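Haloacid delahogenase-like family hydrolase (Xanthomonas campestris pv. campestris, PDB 2PKE) probably acts as a magnesium-dependent phosphatase of the haloacid dehalogenase-like hydrolase family. Local coordinates at residues 66-71 with 76-81. Residues are numbered along the deposited sequence; the frame is centred on the assembly and turned at random.
Sequences KIFGYG and TLSMIE
Phe68 and Leu77 make a small, buried apolar contact between two consecutive helices, at the point where the chain leaves helix 57-68 and turns into helix 72-86. Phe68 reaches across from the last turn of the first helix and meets Leu77 with the far end of the ring, CZ and CE2: CD1 of Leu77 lies 3.8 Å from CZ of Phe68, and CB of Leu77 is 3.9 Å from CE2 of Phe68. The two side chains cross at about a right angle. Leu77 CD1 makes an off-centre CH-pi contact, 4.3 Å from the centroid of the Phe68 ring and 30° off its normal. With chi1 at -61°, CG of Phe68 stands beside the backbone N and anti to the carbonyl carbon, which sends the ring out to the second helix. On the other side of the ring plane from Leu77 CD1 lies Ile67 CG1, 3.5 Å above the plane of Phe68 and toward the rim. At the ring edge, in plane, sits Ser78 OG, 3.8 Å from CE2 of Phe68; the hydroxyl is hydrogen-bonded to Asn64 ND2 and to the carbonyl O of Gly74. This helical hairpin belongs to the all-helical insertion between strands 15-18 and 129-135, the position of a C1-type cap as in other HAD hydrolases, clear of the Rossmann-like core and its magnesium site. Gly69, just past the first helix, breaks it off with a phi of 60°, and Gly71 holds the N-cap position of the second. Asn64 ND2 also bonds Glu81 OE1, so one amide serves two side chains of the second helix. The second subunit closes in here too: its Leu107 packs on Phe68, its Thr76 on Leu77, and its Arg104 forms a salt bridge to Glu81.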
loop_
_atom_site.group_PDB
_atom_site.type_symbol
_atom_site.label_atom_id
_atom_site.label_comp_id
_atom_site.label_asym_id
_atom_site.label_seq_id
_atom_site.Cartn_x
_atom_site.Cartn_y
_atom_site.Cartn_z
ATOM N N LYS A 66 -1.340 -0.428 14.912
ATOM C CA LYS A 66 -1.874 0.901 14.806
ATOM C C LYS A 66 -0.889 1.877 14.129
ATOM O O LYS A 66 -1.313 2.950 13.700
ATOM C CB LYS A 66 -2.272 1.388 16.222
ATOM C CG LYS A 66 -2.825 0.239 17.171
ATOM N N ILE A 67 0.393 1.511 13.988
ATOM C CA ILE A 67 1.319 2.311 13.179
ATOM C C ILE A 67 1.824 1.620 11.910
ATOM O O ILE A 67 2.164 2.297 10.922
ATOM C CB ILE A 67 2.527 2.885 14.008
ATOM C CG1 ILE A 67 3.445 1.813 14.557
ATOM C CG2 ILE A 67 2.046 3.704 15.208
ATOM C CD1 ILE A 67 4.744 2.397 15.076
ATOM N N PHE A 68 1.865 0.289 11.909
ATOM C CA PHE A 68 2.394 -0.450 10.750
ATOM C C PHE A 68 1.317 -0.930 9.812
ATOM O O PHE A 68 1.606 -1.160 8.627
ATOM C CB PHE A 68 3.171 -1.689 11.203
ATOM C CG PHE A 68 4.356 -1.381 12.074
ATOM C CD1 PHE A 68 5.025 -0.199 11.992
ATOM C CD2 PHE A 68 4.816 -2.330 12.977
ATOM C CE1 PHE A 68 6.128 0.033 12.796
ATOM C CE2 PHE A 68 5.911 -2.078 13.773
ATOM C CZ PHE A 68 6.542 -0.899 13.688
ATOM N N GLY A 69 0.098 -1.125 10.354
ATOM C CA GLY A 69 -0.899 -1.983 9.715
ATOM C C GLY A 69 -0.396 -3.431 9.554
ATOM O O GLY A 69 0.553 -3.853 10.218
ATOM N N TYR A 70 -1.027 -4.183 8.665
ATOM C CA TYR A 70 -0.721 -5.604 8.476
ATOM C C TYR A 70 0.454 -5.793 7.508
ATOM O O TYR A 70 0.696 -4.960 6.665
ATOM C CB TYR A 70 -1.923 -6.352 7.923
ATOM C CG TYR A 70 -3.109 -6.285 8.800
ATOM C CD1 TYR A 70 -3.229 -7.123 9.909
ATOM C CD2 TYR A 70 -4.091 -5.357 8.573
ATOM C CE1 TYR A 70 -4.308 -7.026 10.755
ATOM C CE2 TYR A 70 -5.185 -5.248 9.440
ATOM C CZ TYR A 70 -5.294 -6.101 10.510
ATOM O OH TYR A 70 -6.393 -6.020 11.364
ATOM N N GLY A 71 1.158 -6.901 7.657
ATOM C CA GLY A 71 2.174 -7.330 6.699
ATOM C C GLY A 71 3.503 -7.702 7.310
ATOM O O GLY A 71 3.759 -7.452 8.488
ATOM N N THR A 76 8.375 -7.965 11.184
ATOM C CA THR A 76 9.817 -7.979 11.486
ATOM C C THR A 76 10.242 -7.005 12.566
ATOM O O THR A 76 10.983 -7.373 13.492
ATOM C CB THR A 76 10.621 -7.715 10.265
ATOM O OG1 THR A 76 10.257 -8.703 9.288
ATOM C CG2 THR A 76 12.116 -7.821 10.566
ATOM N N LEU A 77 9.738 -5.787 12.464
ATOM C CA LEU A 77 9.987 -4.750 13.468
ATOM C C LEU A 77 9.372 -5.102 14.833
ATOM O O LEU A 77 9.996 -4.855 15.875
ATOM C CB LEU A 77 9.461 -3.409 12.991
ATOM C CG LEU A 77 10.261 -2.805 11.840
ATOM C CD1 LEU A 77 9.387 -1.706 11.246
ATOM C CD2 LEU A 77 11.692 -2.288 12.247
ATOM N N SER A 78 8.189 -5.704 14.828
ATOM C CA SER A 78 7.598 -6.173 16.098
ATOM C C SER A 78 8.423 -7.337 16.697
ATOM O O SER A 78 8.563 -7.439 17.894
ATOM C CB SER A 78 6.160 -6.569 15.891
ATOM O OG SER A 78 5.352 -5.441 15.507
HETATM N N MSE A 79 8.953 -8.218 15.856
HETATM C CA MSE A 79 9.830 -9.303 16.312
HETATM C C MSE A 79 11.092 -8.760 16.900
HETATM O O MSE A 79 11.595 -9.325 17.830
HETATM C CB MSE A 79 10.200 -10.256 15.178
HETATM C CG MSE A 79 9.072 -11.181 14.769
HETATM SE SE MSE A 79 9.677 -12.400 13.394
HETATM C CE MSE A 79 8.195 -13.644 13.639
ATOM N N ILE A 80 11.661 -7.712 16.328
ATOM C CA ILE A 80 12.929 -7.170 16.838
ATOM C C ILE A 80 12.650 -6.642 18.257
ATOM O O ILE A 80 13.368 -6.952 19.248
ATOM C CB ILE A 80 13.550 -6.063 15.901
ATOM C CG1 ILE A 80 14.171 -6.701 14.630
ATOM C CG2 ILE A 80 14.611 -5.242 16.670
ATOM C CD1 ILE A 80 14.249 -5.782 13.381
ATOM N N GLU A 81 11.581 -5.865 18.343
ATOM C CA GLU A 81 11.168 -5.234 19.588
ATOM C C GLU A 81 10.870 -6.280 20.658
ATOM O O GLU A 81 11.287 -6.163 21.804
ATOM C CB GLU A 81 9.977 -4.338 19.267
ATOM C CG GLU A 81 9.718 -3.222 20.214
ATOM C CD GLU A 81 8.995 -2.055 19.536
ATOM O OE1 GLU A 81 7.956 -2.282 18.869
ATOM O OE2 GLU A 81 9.478 -0.910 19.669
#